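Myosin-2 (Saccharomyces cerevisiae, PDB 6IXO) moves organelles and other cargo along polarized actin cables as a class V myosin motor, the chain here being its globular, cargo-binding tail domain. Local coordinates at residues G30-F35 against T83-V88; V51-R56 against G101-A106. All coordinates share one frame; numbering follows the deposited sequence.

Contact 1: residues G30-F35 against T83-V88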
ATOM      1  N   GLY A  30      17.244   3.577  18.733  1.00 45.93           N
ATOM      2  CA  GLY A  30      18.042   2.491  18.185  1.00 45.23           C
ATOM      3  C   GLY A  30      17.230   1.481  17.376  1.00 52.17           C
ATOM      4  O   GLY A  30      17.558   1.155  16.243  1.00 55.11           O
ATOM      5  N   LEU A  31      16.167   0.958  17.968  1.00 45.70           N
ATOM      6  CA  LEU A  31      15.438  -0.125  17.324  1.00 38.27           C
ATOM      7  C   LEU A  31      14.478   0.409  16.270  1.00 37.11           C
ATOM      8  O   LEU A  31      14.398  -0.101  15.144  1.00 37.44           O
ATOM      9  CB  LEU A  31      14.656  -0.932  18.366  1.00 39.40           C
ATOM     10  CG  LEU A  31      13.861  -2.107  17.785  1.00 39.33           C
ATOM     11  CD1 LEU A  31      14.788  -3.161  17.236  1.00 37.68           C
ATOM     12  CD2 LEU A  31      12.938  -2.687  18.842  1.00 40.65           C
ATOM     13  N   LEU A  32      13.717   1.427  16.639  1.00 31.86           N
ATOM     14  CA  LEU A  32      12.665   1.861  15.737  1.00 30.57           C
ATOM     15  C   LEU A  32      13.212   2.834  14.662  1.00 36.87           C
ATOM     16  O   LEU A  32      13.137   2.537  13.475  1.00 35.11           O
ATOM     17  CB  LEU A  32      11.522   2.501  16.511  1.00 31.05           C
ATOM     18  CG  LEU A  32      10.892   1.578  17.564  1.00 33.14           C
ATOM     19  CD1 LEU A  32       9.820   2.369  18.290  1.00 29.98           C
ATOM     20  CD2 LEU A  32      10.302   0.302  16.945  1.00 32.14           C
ATOM     21  N   LYS A  33      13.749   3.983  15.057  1.00 39.71           N
ATOM     22  CA  LYS A  33      14.241   4.930  14.032  1.00 41.10           C
ATOM     23  C   LYS A  33      15.426   4.326  13.295  1.00 37.96           C
ATOM     24  O   LYS A  33      15.705   4.682  12.159  1.00 39.97           O
ATOM     25  CB  LYS A  33      14.647   6.277  14.647  1.00 42.26           C
ATOM     26  CG  LYS A  33      13.487   7.044  15.254  1.00 42.30           C
ATOM     27  CD  LYS A  33      13.947   8.427  15.699  1.00 49.33           C
ATOM     28  CE  LYS A  33      12.897   9.097  16.582  1.00 53.40           C
ATOM     29  NZ  LYS A  33      13.304  10.475  16.976  1.00 52.63           N
ATOM     30  N   GLY A  34      16.105   3.370  13.931  1.00 34.83           N
ATOM     31  CA  GLY A  34      17.302   2.783  13.354  1.00 33.36           C
ATOM     32  C   GLY A  34      17.047   1.487  12.592  1.00 37.26           C
ATOM     33  O   GLY A  34      17.986   0.748  12.300  1.00 38.96           O
ATOM     34  N   PHE A  35      15.782   1.184  12.308  1.00 33.75           N
ATOM     35  CA  PHE A  35      15.437  -0.054  11.601  1.00 34.35           C
ATOM     36  C   PHE A  35      16.223  -0.232  10.276  1.00 39.22           C
ATOM     37  O   PHE A  35      16.559   0.755   9.591  1.00 37.31           O
ATOM     38  CB  PHE A  35      13.929  -0.098  11.302  1.00 32.20           C
ATOM     39  CG  PHE A  35      13.515   0.742  10.088  1.00 36.32           C
ATOM     40  CD1 PHE A  35      13.367   2.131  10.187  1.00 33.55           C
ATOM     41  CD2 PHE A  35      13.255   0.131   8.866  1.00 33.39           C
ATOM     42  CE1 PHE A  35      12.977   2.907   9.064  1.00 35.38           C
ATOM     43  CE2 PHE A  35      12.860   0.905   7.728  1.00 33.79           C
ATOM     44  CZ  PHE A  35      12.725   2.294   7.846  1.00 34.86           C
ATOM     45  N   THR A  83       3.969   6.551  18.819  1.00 34.80           N
ATOM     46  CA  THR A  83       4.349   7.836  18.247  1.00 41.20           C
ATOM     47  C   THR A  83       5.500   7.659  17.281  1.00 39.50           C
ATOM     48  O   THR A  83       5.492   8.213  16.173  1.00 38.90           O
ATOM     49  CB  THR A  83       4.784   8.852  19.340  1.00 38.67           C
ATOM     50  OG1 THR A  83       3.702   9.066  20.249  1.00 45.29           O
ATOM     51  CG2 THR A  83       5.164  10.194  18.687  1.00 45.18           C
ATOM     52  N   THR A  84       6.503   6.893  17.706  1.00 31.97           N
ATOM     53  CA  THR A  84       7.729   6.779  16.928  1.00 30.12           C
ATOM     54  C   THR A  84       7.473   6.033  15.629  1.00 33.03           C
ATOM     55  O   THR A  84       7.945   6.438  14.552  1.00 37.16           O
ATOM     56  CB  THR A  84       8.863   6.089  17.747  1.00 35.61           C
ATOM     57  OG1 THR A  84       9.169   6.904  18.889  1.00 38.48           O
ATOM     58  CG2 THR A  84      10.126   5.918  16.889  1.00 33.70           C
ATOM     59  N   ILE A  85       6.719   4.951  15.696  1.00 28.46           N
ATOM     60  CA  ILE A  85       6.497   4.190  14.462  1.00 26.99           C
ATOM     61  C   ILE A  85       5.738   5.063  13.469  1.00 32.85           C
ATOM     62  O   ILE A  85       6.102   5.139  12.300  1.00 28.41           O
ATOM     63  CB  ILE A  85       5.698   2.891  14.713  1.00 27.70           C
ATOM     64  CG1 ILE A  85       6.605   1.866  15.461  1.00 29.13           C
ATOM     65  CG2 ILE A  85       5.185   2.334  13.384  1.00 29.33           C
ATOM     66  CD1 ILE A  85       5.873   0.553  15.893  1.00 32.71           C
ATOM     67  N   GLN A  86       4.697   5.729  13.942  1.00 33.75           N
ATOM     68  CA  GLN A  86       3.905   6.536  13.005  1.00 32.74           C
ATOM     69  C   GLN A  86       4.801   7.620  12.407  1.00 32.87           C
ATOM     70  O   GLN A  86       4.773   7.878  11.198  1.00 33.90           O
ATOM     71  CB  GLN A  86       2.703   7.171  13.705  1.00 31.19           C
ATOM     72  CG  GLN A  86       1.871   8.050  12.722  1.00 40.04           C
ATOM     73  CD  GLN A  86       0.426   8.272  13.152  1.00 42.08           C
ATOM     74  OE1 GLN A  86      -0.251   7.370  13.677  1.00 47.07           O
ATOM     75  NE2 GLN A  86      -0.063   9.462  12.904  1.00 44.94           N
ATOM     76  N   LYS A  87       5.599   8.251  13.264  1.00 31.07           N
ATOM     77  CA  LYS A  87       6.537   9.271  12.808  1.00 39.30           C
ATOM     78  C   LYS A  87       7.516   8.711  11.786  1.00 39.28           C
ATOM     79  O   LYS A  87       7.811   9.351  10.770  1.00 34.83           O
ATOM     80  CB  LYS A  87       7.303   9.877  13.984  1.00 37.92           C
ATOM     81  CG  LYS A  87       8.319  10.936  13.543  1.00 52.54           C
ATOM     82  CD  LYS A  87       8.901  11.722  14.720  1.00 69.72           C
ATOM     83  CE  LYS A  87       9.741  12.905  14.242  1.00 85.06           C
ATOM     84  NZ  LYS A  87      10.380  13.651  15.361  1.00 97.38           N
ATOM     85  N   VAL A  88       8.026   7.513  12.035  1.00 36.14           N
ATOM     86  CA  VAL A  88       8.941   6.909  11.077  1.00 30.89           C
ATOM     87  C   VAL A  88       8.263   6.711   9.723  1.00 30.03           C
ATOM     88  O   VAL A  88       8.851   6.973   8.676  1.00 29.52           O
ATOM     89  CB  VAL A  88       9.498   5.546  11.598  1.00 31.22           C
ATOM     90  CG1 VAL A  88      10.210   4.809  10.486  1.00 28.82           C
ATOM     91  CG2 VAL A  88      10.499   5.822  12.765  1.00 28.18           C
TER

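Contact 2: residues V51-R56 against G101-A106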
ATOM      1  N   VAL A  51      12.093 -10.281   9.364  1.00 37.49           N
ATOM      2  CA  VAL A  51      11.187  -9.246   8.934  1.00 35.79           C
ATOM      3  C   VAL A  51      10.578  -8.529  10.138  1.00 35.35           C
ATOM      4  O   VAL A  51      10.525  -7.312  10.183  1.00 36.07           O
ATOM      5  CB  VAL A  51      10.058  -9.813   8.048  1.00 39.27           C
ATOM      6  CG1 VAL A  51       9.082  -8.706   7.671  1.00 37.15           C
ATOM      7  CG2 VAL A  51      10.657 -10.463   6.790  1.00 35.64           C
ATOM      8  N   VAL A  52      10.123  -9.288  11.129  1.00 35.97           N
ATOM      9  CA  VAL A  52       9.429  -8.623  12.218  1.00 37.03           C
ATOM     10  C   VAL A  52      10.293  -8.570  13.488  1.00 38.65           C
ATOM     11  O   VAL A  52       9.762  -8.664  14.584  1.00 33.43           O
ATOM     12  CB  VAL A  52       8.053  -9.309  12.488  1.00 33.52           C
ATOM     13  CG1 VAL A  52       7.093  -9.072  11.234  1.00 33.08           C
ATOM     14  CG2 VAL A  52       8.209 -10.794  12.802  1.00 38.14           C
ATOM     15  N   TYR A  53      11.611  -8.386  13.344  1.00 33.07           N
ATOM     16  CA  TYR A  53      12.471  -8.412  14.542  1.00 34.82           C
ATOM     17  C   TYR A  53      12.126  -7.248  15.514  1.00 29.19           C
ATOM     18  O   TYR A  53      12.171  -7.451  16.746  1.00 33.24           O
ATOM     19  CB  TYR A  53      13.979  -8.419  14.163  1.00 42.43           C
ATOM     20  CG  TYR A  53      14.488  -7.119  13.589  1.00 45.46           C
ATOM     21  CD1 TYR A  53      14.939  -6.096  14.429  1.00 42.30           C
ATOM     22  CD2 TYR A  53      14.510  -6.893  12.194  1.00 44.35           C
ATOM     23  CE1 TYR A  53      15.386  -4.894  13.919  1.00 43.11           C
ATOM     24  CE2 TYR A  53      14.969  -5.687  11.676  1.00 40.71           C
ATOM     25  CZ  TYR A  53      15.399  -4.686  12.538  1.00 45.39           C
ATOM     26  OH  TYR A  53      15.845  -3.460  12.042  1.00 50.37           O
ATOM     27  N   PRO A  54      11.724  -6.060  15.016  1.00 30.37           N
ATOM     28  CA  PRO A  54      11.356  -5.030  15.998  1.00 30.12           C
ATOM     29  C   PRO A  54      10.112  -5.393  16.774  1.00 33.65           C
ATOM     30  O   PRO A  54      10.124  -5.258  18.003  1.00 36.54           O
ATOM     31  CB  PRO A  54      11.095  -3.778  15.130  1.00 30.20           C
ATOM     32  CG  PRO A  54      11.894  -4.025  13.911  1.00 32.74           C
ATOM     33  CD  PRO A  54      11.688  -5.475  13.635  1.00 33.07           C
ATOM     34  N   ALA A  55       9.074  -5.863  16.091  1.00 31.33           N
ATOM     35  CA  ALA A  55       7.877  -6.271  16.821  1.00 30.22           C
ATOM     36  C   ALA A  55       8.178  -7.363  17.867  1.00 31.34           C
ATOM     37  O   ALA A  55       7.669  -7.276  18.977  1.00 31.35           O
ATOM     38  CB  ALA A  55       6.810  -6.776  15.879  1.00 32.52           C
ATOM     39  N   ARG A  56       8.992  -8.365  17.517  1.00 30.04           N
ATOM     40  CA  ARG A  56       9.216  -9.476  18.451  1.00 34.86           C
ATOM     41  C   ARG A  56       9.954  -8.953  19.659  1.00 37.29           C
ATOM     42  O   ARG A  56       9.668  -9.336  20.792  1.00 34.19           O
ATOM     43  CB  ARG A  56      10.013 -10.630  17.796  1.00 39.69           C
ATOM     44  CG  ARG A  56       9.364 -11.241  16.563  1.00 41.94           C
ATOM     45  CD  ARG A  56       8.406 -12.349  16.906  1.00 51.99           C
ATOM     46  NE  ARG A  56       7.686 -12.896  15.749  1.00 53.63           N
ATOM     47  CZ  ARG A  56       8.112 -13.907  14.989  1.00 53.45           C
ATOM     48  NH1 ARG A  56       7.371 -14.329  13.960  1.00 48.82           N
ATOM     49  NH2 ARG A  56       9.272 -14.494  15.246  1.00 55.10           N
ATOM     50  N   GLY A 101       7.948   0.752   3.868  1.00 29.51           N
ATOM     51  CA  GLY A 101       6.539   0.760   4.239  1.00 26.80           C
ATOM     52  C   GLY A 101       5.998  -0.633   4.485  1.00 28.37           C
ATOM     53  O   GLY A 101       5.224  -0.863   5.402  1.00 26.33           O
ATOM     54  N   VAL A 102       6.375  -1.583   3.645  1.00 22.78           N
ATOM     55  CA  VAL A 102       5.855  -2.938   3.821  1.00 22.14           C
ATOM     56  C   VAL A 102       6.411  -3.534   5.132  1.00 28.23           C
ATOM     57  O   VAL A 102       5.702  -4.218   5.896  1.00 24.98           O
ATOM     58  CB  VAL A 102       6.233  -3.834   2.616  1.00 27.05           C
ATOM     59  CG1 VAL A 102       5.779  -5.276   2.846  1.00 28.81           C
ATOM     60  CG2 VAL A 102       5.575  -3.244   1.273  1.00 24.35           C
ATOM     61  N   PHE A 103       7.682  -3.248   5.358  1.00 28.44           N
ATOM     62  CA  PHE A 103       8.374  -3.650   6.586  1.00 27.93           C
ATOM     63  C   PHE A 103       7.568  -3.208   7.801  1.00 30.32           C
ATOM     64  O   PHE A 103       7.275  -4.009   8.712  1.00 31.56           O
ATOM     65  CB  PHE A 103       9.775  -3.016   6.604  1.00 27.04           C
ATOM     66  CG  PHE A 103      10.563  -3.322   7.868  1.00 27.54           C
ATOM     67  CD1 PHE A 103      11.292  -4.502   7.971  1.00 27.91           C
ATOM     68  CD2 PHE A 103      10.603  -2.396   8.905  1.00 25.16           C
ATOM     69  CE1 PHE A 103      12.031  -4.788   9.137  1.00 29.46           C
ATOM     70  CE2 PHE A 103      11.379  -2.667  10.075  1.00 28.68           C
ATOM     71  CZ  PHE A 103      12.079  -3.860  10.160  1.00 28.66           C
ATOM     72  N   TRP A 104       7.215  -1.922   7.845  1.00 25.49           N
ATOM     73  CA  TRP A 104       6.494  -1.415   9.013  1.00 25.51           C
ATOM     74  C   TRP A 104       5.068  -1.952   9.076  1.00 31.01           C
ATOM     75  O   TRP A 104       4.561  -2.205  10.159  1.00 29.55           O
ATOM     76  CB  TRP A 104       6.517   0.128   9.054  1.00 25.30           C
ATOM     77  CG  TRP A 104       7.827   0.568   9.586  1.00 26.04           C
ATOM     78  CD1 TRP A 104       8.825   1.190   8.919  1.00 28.16           C
ATOM     79  CD2 TRP A 104       8.324   0.300  10.904  1.00 27.97           C
ATOM     80  NE1 TRP A 104       9.906   1.365   9.732  1.00 32.54           N
ATOM     81  CE2 TRP A 104       9.634   0.813  10.961  1.00 32.19           C
ATOM     82  CE3 TRP A 104       7.787  -0.321  12.033  1.00 31.25           C
ATOM     83  CZ2 TRP A 104      10.413   0.734  12.107  1.00 37.39           C
ATOM     84  CZ3 TRP A 104       8.586  -0.427  13.180  1.00 31.46           C
ATOM     85  CH2 TRP A 104       9.872   0.108  13.203  1.00 33.79           C
ATOM     86  N   LEU A 105       4.418  -2.146   7.929  1.00 31.44           N
ATOM     87  CA  LEU A 105       3.113  -2.806   7.946  1.00 26.84           C
ATOM     88  C   LEU A 105       3.213  -4.197   8.575  1.00 30.82           C
ATOM     89  O   LEU A 105       2.336  -4.607   9.354  1.00 30.55           O
ATOM     90  CB  LEU A 105       2.543  -2.911   6.506  1.00 24.84           C
ATOM     91  CG  LEU A 105       2.081  -1.550   5.899  1.00 31.29           C
ATOM     92  CD1 LEU A 105       1.702  -1.731   4.389  1.00 31.39           C
ATOM     93  CD2 LEU A 105       0.904  -0.972   6.681  1.00 26.33           C
ATOM     94  N   ALA A 106       4.254  -4.946   8.200  1.00 26.81           N
ATOM     95  CA  ALA A 106       4.424  -6.305   8.739  1.00 28.68           C
ATOM     96  C   ALA A 106       4.579  -6.232  10.271  1.00 30.97           C
ATOM     97  O   ALA A 106       3.980  -7.027  11.031  1.00 28.41           O
ATOM     98  CB  ALA A 106       5.625  -6.965   8.140  1.00 28.01           C
TER

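Contact 1: residues G30-F35 against T83-V88
Leu32 and Thr84 meet methyl to methylene at the tight centre of this contact: Thr84 CG2 lies 3.7 Å from Leu32 CB and 3.8 Å from Leu32 CD1, so one methyl group fills the angle between the base and a branch of the leucine. The threonine torsion (chi1 -62°) sets that methyl opposite its own backbone N and directs OG1 to the helix, where it hydrogen-bonds to Gln80 O; an apolar surface is thereby presented to the leucine. The second branch, Leu32 CD2, reaches Ile85 CG1 more loosely, at 4.3 Å. A turn further along, Val88 divides its two methyls: CG1 comes obliquely to Phe35 CE1 at 3.6 Å, while CG2 sits 4.1 Å from Lys33 CA.

The contact joins the last part of helix 20-32 and the turn after Leu32 to the C-terminal part of helix 71-90 in the all-helical tail domain. A type I beta turn from Leu32 to Phe35, with Phe35 N bonded to Leu32 O at 3.2 Å, sets the phenylalanine ring beside Val88. Trp104 of helix 97-124 packs against Leu32, Ile85 and Val88.

Toward solvent the packing is carried by aliphatic carbon. Lys33 crosses Thr84 at about a right angle, touching CG2 through its CG at 3.9 Å, and then runs on extended to NZ, which forms a salt bridge with Glu29. Lys87 NZ approaches Lys33 NZ to 4.6 Å, a pairing of like charges that the carboxylate of Glu29 probably eases.

Contact 2: residues V51-R56 against G101-A106
Phe103 extends its ring to the start of helix 53-67, meeting Tyr53 and Pro54 through CZ and the Val51 carbonyl through CE1. Its CG is anti to the backbone N (chi1 178°), which swings the ring out from helix 97-124 although the bond to CB does not itself point at the partner. Tyr53 CE2 lies at the edge of the phenylalanine ring, near its plane, 3.7 Å from CZ. The two rings are neither parallel nor perpendicular: their centroids are 5.9 Å apart and the planes meet at 53°, an oblique pairing. Pro54 arrives from the opposite direction to Phe103, its CG 3.8 Å from the same CZ and off the ring plane. Within its own segment, Pro54 CD lies over the rim of one Tyr53 face.

The polar element is the carbonyl of Val51. Its O approaches Phe103 CE1 to 3.1 Å over the rim of the ring, on the same side of the plane as Pro54 CG; its hydrogen-bond donor is Asn107 ND2.

Ala106, one turn beyond Phe103, provides the second point of contact. Its methyl touches one branch of each of two neighbouring valines, both on the same side of it, 3.9 Å from Val51 CG1 and 4.0 Å from Val52 CG1. Val52 CG1 is closest to Ala106 O, at 3.7 Å. Consistent with the small side chain, the CA atoms of Val52 and Ala106 are 6.5 Å apart. Val52 occupies the N-cap position of helix 53-67, with its O accepting from Arg56 N.

Around this buried junction, Tyr53 OH bonds to Glu36 N, Phe35 meets the Phe103 ring, helix 71-90 packs on Trp104, and helix 134-180 on Val102 and Leu105.

Contacts 1 and 2 lie about 11 Å apart, centre to centre, on the same side of the chain's centre, and they touch directly. Their segments alternate along the chain: 30-35, 51-56, 83-88, then 101-106, so each contact bridges across a segment of the other. Helices 53-67, 71-90 and 97-124 follow one another in sequence, and helix 20-32 precedes them. The two sites join through Trp104, whose NE1 is 3.5 Å from both Phe35 CE1 and Val88 CG1, and through Tyr53 OH, 3.5 Å from Phe35 CA. The result is a shared, largely aromatic interface in which four helices meet in the N-terminal part of the cargo-binding tail.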